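Local structure of hydroxyethylthiazole kinase (Pyrococcus horikoshii, 3HPD) at residues Leu8-Val11 / Arg12-Pro16; Glu47-Leu50 / Glu51-Arg55. The protein probably catalyses the ATP-dependent, magnesium-requiring phosphorylation of the hydroxyl group of 4-methyl-5-beta-hydroxyethylthiazole, a step in thiamine diphosphate biosynthesis. One frame throughout, in Å; residues are numbered along the deposited sequence.

Interaction 1: residues Leu8-Val11 / Arg12-Pro16; sequences LKRV and RERRP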
ATOM      1  N   LEU A   8      18.043 -19.150  -8.364  1.00 16.14           N
ATOM      2  CA  LEU A   8      18.019 -18.254  -7.214  1.00 16.03           C
ATOM      3  C   LEU A   8      19.362 -17.553  -7.088  1.00 17.75           C
ATOM      4  O   LEU A   8      19.424 -16.347  -6.859  1.00 16.17           O
ATOM      5  CB  LEU A   8      17.730 -19.034  -5.929  1.00 16.78           C
ATOM      6  CG  LEU A   8      17.665 -18.200  -4.644  1.00 17.40           C
ATOM      7  CD1 LEU A   8      16.552 -17.170  -4.758  1.00 15.20           C
ATOM      8  CD2 LEU A   8      17.426 -19.109  -3.449  1.00 17.08           C
ATOM      9  N   LYS A   9      20.436 -18.321  -7.237  1.00 17.16           N
ATOM     10  CA  LYS A   9      21.775 -17.763  -7.149  1.00 18.46           C
ATOM     11  C   LYS A   9      21.974 -16.702  -8.225  1.00 17.16           C
ATOM     12  O   LYS A   9      22.549 -15.644  -7.959  1.00 16.53           O
ATOM     13  CB  LYS A   9      22.821 -18.873  -7.290  1.00 21.65           C
ATOM     14  CG  LYS A   9      22.871 -19.814  -6.094  1.00 26.93           C
ATOM     15  CD  LYS A   9      23.903 -20.917  -6.286  1.00 31.79           C
ATOM     16  CE  LYS A   9      23.962 -21.831  -5.068  1.00 32.50           C
ATOM     17  NZ  LYS A   9      24.933 -22.946  -5.266  1.00 36.60           N
ATOM     18  N   ARG A  10      21.488 -16.979  -9.435  1.00 17.01           N
ATOM     19  CA  ARG A  10      21.616 -16.028 -10.539  1.00 18.90           C
ATOM     20  C   ARG A  10      20.851 -14.734 -10.270  1.00 18.31           C
ATOM     21  O   ARG A  10      21.327 -13.644 -10.592  1.00 16.87           O
ATOM     22  CB  ARG A  10      21.124 -16.645 -11.851  1.00 21.63           C
ATOM     23  CG  ARG A  10      22.067 -17.682 -12.435  1.00 26.98           C
ATOM     24  CD  ARG A  10      21.832 -17.871 -13.931  1.00 31.18           C
ATOM     25  NE  ARG A  10      20.500 -18.388 -14.222  1.00 36.95           N
ATOM     26  CZ  ARG A  10      20.063 -19.581 -13.832  1.00 39.41           C
ATOM     27  NH1 ARG A  10      20.854 -20.385 -13.133  1.00 41.23           N
ATOM     28  NH2 ARG A  10      18.834 -19.973 -14.140  1.00 40.04           N
ATOM     29  N   VAL A  11      19.661 -14.856  -9.691  1.00 16.18           N
ATOM     30  CA  VAL A  11      18.863 -13.675  -9.379  1.00 15.34           C
ATOM     31  C   VAL A  11      19.624 -12.790  -8.399  1.00 15.71           C
ATOM     32  O   VAL A  11      19.717 -11.579  -8.580  1.00 16.51           O
ATOM     33  CB  VAL A  11      17.504 -14.057  -8.743  1.00 14.87           C
ATOM     34  CG1 VAL A  11      16.837 -12.818  -8.146  1.00 15.65           C
ATOM     35  CG2 VAL A  11      16.601 -14.678  -9.788  1.00 13.05           C
ATOM     36  N   ARG A  12      20.182 -13.406  -7.366  1.00 15.81           N
ATOM     37  CA  ARG A  12      20.907 -12.657  -6.356  1.00 16.62           C
ATOM     38  C   ARG A  12      22.242 -12.090  -6.824  1.00 17.71           C
ATOM     39  O   ARG A  12      22.674 -11.039  -6.346  1.00 17.23           O
ATOM     40  CB  ARG A  12      21.078 -13.530  -5.117  1.00 17.01           C
ATOM     41  CG  ARG A  12      19.736 -13.821  -4.472  1.00 16.87           C
ATOM     42  CD  ARG A  12      19.831 -14.773  -3.315  1.00 18.83           C
ATOM     43  NE  ARG A  12      18.558 -14.850  -2.602  1.00 17.82           N
ATOM     44  CZ  ARG A  12      18.298 -15.733  -1.646  1.00 16.71           C
ATOM     45  NH1 ARG A  12      19.224 -16.617  -1.296  1.00 15.05           N
ATOM     46  NH2 ARG A  12      17.120 -15.727  -1.036  1.00 14.85           N
ATOM     47  N   GLU A  13      22.889 -12.771  -7.762  1.00 18.97           N
ATOM     48  CA  GLU A  13      24.167 -12.292  -8.284  1.00 20.91           C
ATOM     49  C   GLU A  13      23.945 -11.149  -9.271  1.00 20.00           C
ATOM     50  O   GLU A  13      24.662 -10.150  -9.246  1.00 20.75           O
ATOM     51  CB  GLU A  13      24.919 -13.421  -8.994  1.00 22.69           C
ATOM     52  CG  GLU A  13      25.210 -14.629  -8.129  1.00 28.71           C
ATOM     53  CD  GLU A  13      25.950 -15.717  -8.884  1.00 32.47           C
ATOM     54  OE1 GLU A  13      25.577 -15.996 -10.044  1.00 34.43           O
ATOM     55  OE2 GLU A  13      26.897 -16.301  -8.316  1.00 35.54           O
ATOM     56  N   ARG A  14      22.941 -11.298 -10.130  1.00 19.20           N
ATOM     57  CA  ARG A  14      22.642 -10.294 -11.146  1.00 18.96           C
ATOM     58  C   ARG A  14      21.753  -9.134 -10.699  1.00 18.48           C
ATOM     59  O   ARG A  14      21.774  -8.069 -11.320  1.00 16.70           O
ATOM     60  CB  ARG A  14      22.014 -10.963 -12.371  1.00 22.02           C
ATOM     61  CG  ARG A  14      22.917 -11.969 -13.077  1.00 26.73           C
ATOM     62  CD  ARG A  14      22.314 -12.382 -14.414  1.00 31.17           C
ATOM     63  NE  ARG A  14      23.127 -13.364 -15.129  1.00 35.15           N
ATOM     64  CZ  ARG A  14      23.353 -14.599 -14.698  1.00 37.07           C
ATOM     65  NH1 ARG A  14      22.828 -15.002 -13.550  1.00 38.66           N
ATOM     66  NH2 ARG A  14      24.097 -15.433 -15.414  1.00 37.51           N
ATOM     67  N   ARG A  15      20.973  -9.337  -9.638  1.00 16.79           N
ATOM     68  CA  ARG A  15      20.083  -8.293  -9.125  1.00 17.75           C
ATOM     69  C   ARG A  15      19.307  -7.625 -10.269  1.00 14.61           C
ATOM     70  O   ARG A  15      19.434  -6.425 -10.500  1.00 14.03           O
ATOM     71  CB  ARG A  15      20.897  -7.231  -8.376  1.00 20.33           C
ATOM     72  CG  ARG A  15      21.773  -7.756  -7.232  1.00 26.94           C
ATOM     73  CD  ARG A  15      21.095  -7.613  -5.875  1.00 32.81           C
ATOM     74  NE  ARG A  15      20.556  -8.871  -5.368  1.00 35.39           N
ATOM     75  CZ  ARG A  15      21.172  -9.652  -4.490  1.00 35.58           C
ATOM     76  NH1 ARG A  15      22.361  -9.310  -4.007  1.00 40.77           N
ATOM     77  NH2 ARG A  15      20.596 -10.775  -4.092  1.00 39.73           N
ATOM     78  N   PRO A  16      18.480  -8.394 -10.993  1.00 14.01           N
ATOM     79  CA  PRO A  16      17.711  -7.830 -12.106  1.00 12.00           C
ATOM     80  C   PRO A  16      16.706  -6.746 -11.704  1.00 13.91           C
ATOM     81  O   PRO A  16      16.166  -6.762 -10.595  1.00 13.32           O
ATOM     82  CB  PRO A  16      17.023  -9.057 -12.698  1.00 14.20           C
ATOM     83  CG  PRO A  16      16.774  -9.901 -11.481  1.00 11.90           C
ATOM     84  CD  PRO A  16      18.085  -9.791 -10.733  1.00 13.10           C
TER
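The C-terminal end of helix 2-14, where Arg12 lies over Leu8 and Arg14 runs beside Arg10, illustrates how a helix is closed ahead of a strand. Backbone bonds carry the spiral to its end, from Arg12 N to Leu8 O (3.1 Å) and finally from Arg15 N to Val11 O (2.8 Å). Arg15 then takes a positive phi of 46°, and Pro16, which has no N-H to donate, sets its CD 3.2 Å from the same Val11 O. Arg12 reaches back along the helix in an extended chain, and Leu8 CD1 meets one face of its guanidinium near the rim, 3.7 Å from NE. That NE bonds the carbonyl of Leu37, and NH1 that of Ile249. A methionine here would probably leave both carbonyls without this donor. The Arg10 and Arg14 chains point the same way with their guanidinium planes 75° apart; Arg10 NE donates to Val207 O, while Arg14 NH1, a like charge, lies 4.2 Å from Arg10 NE. Leu8 and Val11 pack on Leu37 of helix 27-37, while Pro16 leads into strand 17-21 and pairs through its backbone with Ser40, at the start of the neighbouring strand 40-43.

Interaction 2: residues Glu47-Leu50 / Glu51-Arg55; sequences EEEL and EEMIR
Glu49 and Met53 meet at the N-terminus of helix 50-56, the helix of a beta-alpha-beta crossover that joins parallel strands 40-43 and 59-63 in this ribokinase-like fold; Glu49 is the N-cap residue. Direct backbone bonds start the helix. Met53 N donates to Glu49 O at 2.9 Å, nearly in line with the carbonyl bond, and Ile54 N reaches Leu50 O at the same length of 2.9 Å, its N-H pointing almost straight at the oxygen (164°).

Side-chain packing divides between two sides. Glu49 has its CG between the backbone N and the carbonyl carbon (chi1 71°), and from there its extended chain runs alongside Met53, whose CE comes within 3.9 Å of Glu49 OE1. Bends at chi2 and chi3 bring that methyl round to the carboxylate. The same OE1 is claimed by Arg102 and Thr99 of the second subunit, in a salt bridge and a hydrogen bond, so the N-cap residue is also an interface residue. Leu50 and Ile54 instead pack inward, both touching His19 of strand 17-21, the strand that the crossover passes over, and Ile54 also reaches helix 69-85.

Water takes up the N-H groups of Glu51 and Glu52 in the first turn. Glu51 N donates to a water 3.1 Å away, and that water in turn donates to Glu47 O. A second water, 3.0 Å from Glu52 N, also donates to Glu52 OE2. The other oxygen of this carboxylate, OE1, accepts from Lys100 N of the second subunit. A third water bridges Glu48 and Glu52, giving one hydrogen to Glu48 O at 2.9 Å and the other to Glu52 OE2 at 2.6 Å.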
ATOM      1  N   GLU A  47       2.770   6.801 -19.784  1.00 15.76           N
ATOM      2  CA  GLU A  47       3.134   6.569 -21.174  1.00 17.84           C
ATOM      3  C   GLU A  47       4.328   7.429 -21.573  1.00 17.43           C
ATOM      4  O   GLU A  47       5.065   7.087 -22.500  1.00 17.43           O
ATOM      5  CB  GLU A  47       1.931   6.839 -22.082  1.00 22.98           C
ATOM      6  CG  GLU A  47       0.916   5.701 -22.065  1.00 28.79           C
ATOM      7  CD  GLU A  47      -0.382   6.050 -22.764  1.00 34.17           C
ATOM      8  OE1 GLU A  47      -0.332   6.546 -23.911  1.00 36.30           O
ATOM      9  OE2 GLU A  47      -1.455   5.821 -22.165  1.00 36.50           O
ATOM     10  N   GLU A  48       4.532   8.531 -20.853  1.00 15.82           N
ATOM     11  CA  GLU A  48       5.647   9.426 -21.135  1.00 14.59           C
ATOM     12  C   GLU A  48       7.016   8.843 -20.778  1.00 15.18           C
ATOM     13  O   GLU A  48       8.039   9.386 -21.188  1.00 14.12           O
ATOM     14  CB  GLU A  48       5.476  10.762 -20.404  1.00 15.73           C
ATOM     15  CG  GLU A  48       4.361  11.634 -20.949  1.00 17.22           C
ATOM     16  CD  GLU A  48       3.032  11.393 -20.262  1.00 19.81           C
ATOM     17  OE1 GLU A  48       2.825  10.288 -19.717  1.00 17.83           O
ATOM     18  OE2 GLU A  48       2.185  12.311 -20.279  1.00 22.54           O
ATOM     19  N   GLU A  49       7.043   7.752 -20.015  1.00 13.28           N
ATOM     20  CA  GLU A  49       8.316   7.143 -19.637  1.00 13.55           C
ATOM     21  C   GLU A  49       8.368   5.627 -19.813  1.00 13.30           C
ATOM     22  O   GLU A  49       9.365   5.004 -19.458  1.00 13.54           O
ATOM     23  CB  GLU A  49       8.660   7.482 -18.180  1.00 13.07           C
ATOM     24  CG  GLU A  49       7.786   6.781 -17.146  1.00 13.26           C
ATOM     25  CD  GLU A  49       8.186   7.110 -15.716  1.00 16.45           C
ATOM     26  OE1 GLU A  49       9.238   7.757 -15.519  1.00 16.72           O
ATOM     27  OE2 GLU A  49       7.450   6.714 -14.787  1.00 15.73           O
ATOM     28  N   LEU A  50       7.313   5.029 -20.362  1.00 13.59           N
ATOM     29  CA  LEU A  50       7.300   3.579 -20.550  1.00 14.09           C
ATOM     30  C   LEU A  50       8.484   3.062 -21.358  1.00 14.28           C
ATOM     31  O   LEU A  50       9.123   2.089 -20.968  1.00 13.68           O
ATOM     32  CB  LEU A  50       6.009   3.121 -21.233  1.00 14.07           C
ATOM     33  CG  LEU A  50       4.730   3.099 -20.399  1.00 15.96           C
ATOM     34  CD1 LEU A  50       3.562   2.649 -21.274  1.00 16.25           C
ATOM     35  CD2 LEU A  50       4.906   2.153 -19.216  1.00 16.76           C
ATOM     36  N   GLU A  51       8.780   3.699 -22.485  1.00 15.69           N
ATOM     37  CA  GLU A  51       9.891   3.228 -23.305  1.00 17.17           C
ATOM     38  C   GLU A  51      11.220   3.256 -22.556  1.00 16.64           C
ATOM     39  O   GLU A  51      11.947   2.263 -22.541  1.00 16.30           O
ATOM     40  CB  GLU A  51       9.999   4.040 -24.599  1.00 20.88           C
ATOM     41  CG  GLU A  51      11.177   3.618 -25.476  1.00 26.08           C
ATOM     42  CD  GLU A  51      10.893   3.760 -26.962  1.00 32.00           C
ATOM     43  OE1 GLU A  51      10.762   2.720 -27.645  1.00 35.12           O
ATOM     44  OE2 GLU A  51      10.797   4.907 -27.445  1.00 32.42           O
ATOM     45  N   GLU A  52      11.532   4.380 -21.922  1.00 14.77           N
ATOM     46  CA  GLU A  52      12.790   4.493 -21.190  1.00 14.28           C
ATOM     47  C   GLU A  52      12.881   3.534 -20.008  1.00 13.18           C
ATOM     48  O   GLU A  52      13.950   2.996 -19.721  1.00 12.95           O
ATOM     49  CB  GLU A  52      12.992   5.928 -20.706  1.00 14.91           C
ATOM     50  CG  GLU A  52      13.268   6.907 -21.832  1.00 20.65           C
ATOM     51  CD  GLU A  52      13.257   8.348 -21.362  1.00 20.73           C
ATOM     52  OE1 GLU A  52      14.140   8.723 -20.569  1.00 21.65           O
ATOM     53  OE2 GLU A  52      12.355   9.099 -21.785  1.00 26.03           O
ATOM     54  N   MET A  53      11.761   3.312 -19.329  1.00 13.57           N
ATOM     55  CA  MET A  53      11.756   2.420 -18.177  1.00 12.65           C
ATOM     56  C   MET A  53      11.894   0.951 -18.593  1.00 12.08           C
ATOM     57  O   MET A  53      12.638   0.192 -17.972  1.00 13.08           O
ATOM     58  CB  MET A  53      10.477   2.628 -17.357  1.00 15.62           C
ATOM     59  CG  MET A  53      10.619   2.229 -15.898  1.00 18.98           C
ATOM     60  SD  MET A  53      11.938   3.152 -15.068  1.00 20.02           S
ATOM     61  CE  MET A  53      11.017   4.517 -14.338  1.00 17.41           C
ATOM     62  N   ILE A  54      11.192   0.550 -19.648  1.00 11.91           N
ATOM     63  CA  ILE A  54      11.264  -0.832 -20.118  1.00 12.98           C
ATOM     64  C   ILE A  54      12.645  -1.118 -20.712  1.00 13.22           C
ATOM     65  O   ILE A  54      13.127  -2.251 -20.681  1.00 14.08           O
ATOM     66  CB  ILE A  54      10.158  -1.119 -21.156  1.00 11.76           C
ATOM     67  CG1 ILE A  54       8.786  -0.949 -20.492  1.00 14.05           C
ATOM     68  CG2 ILE A  54      10.291  -2.546 -21.696  1.00 13.72           C
ATOM     69  CD1 ILE A  54       7.616  -1.094 -21.435  1.00 12.04           C
ATOM     70  N   ARG A  55      13.280  -0.080 -21.245  1.00 13.02           N
ATOM     71  CA  ARG A  55      14.621  -0.207 -21.814  1.00 12.96           C
ATOM     72  C   ARG A  55      15.594  -0.472 -20.673  1.00 13.36           C
ATOM     73  O   ARG A  55      16.554  -1.235 -20.800  1.00 12.53           O
ATOM     74  CB  ARG A  55      15.029   1.093 -22.505  1.00 13.45           C
ATOM     75  CG  ARG A  55      14.423   1.321 -23.876  1.00 12.78           C
ATOM     76  CD  ARG A  55      14.853   2.681 -24.403  1.00 15.63           C
ATOM     77  NE  ARG A  55      14.555   2.862 -25.822  1.00 15.59           N
ATOM     78  CZ  ARG A  55      14.993   3.890 -26.541  1.00 18.04           C
ATOM     79  NH1 ARG A  55      15.746   4.824 -25.969  1.00 16.00           N
ATOM     80  NH2 ARG A  55      14.692   3.983 -27.829  1.00 20.17           N
TER
HETATM   81  O   HOH W   1       7.589   6.373 -23.451  1.00 20.21           O
HETATM   82  O   HOH W   2      10.126   6.932 -22.492  1.00 13.93           O
HETATM   83  O   HOH W   3      10.617   9.947 -20.078  1.00 19.33           O

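Overall arrangement
Interactions 1 and 2 follow one another along the chain and concern opposite kinds of helix end, a C-terminus and an N-terminus, beside the parallel strands at one edge of the mixed sheet. Residues 8-16 finish helix 2-14 and pass into strand 17-21; residues 47-55 come after strand 40-43 and begin helix 50-56. Their centres lie 24 Å apart and their nearest atoms about 10 Å. What joins them is the adjacent pair of strands 17-21 and 40-43: interaction 1 delivers the chain into the first, while interaction 2 carries it away from the second and back across the first. Both reach the second subunit, interaction 1 through Arg15 alone, interaction 2 through several residues.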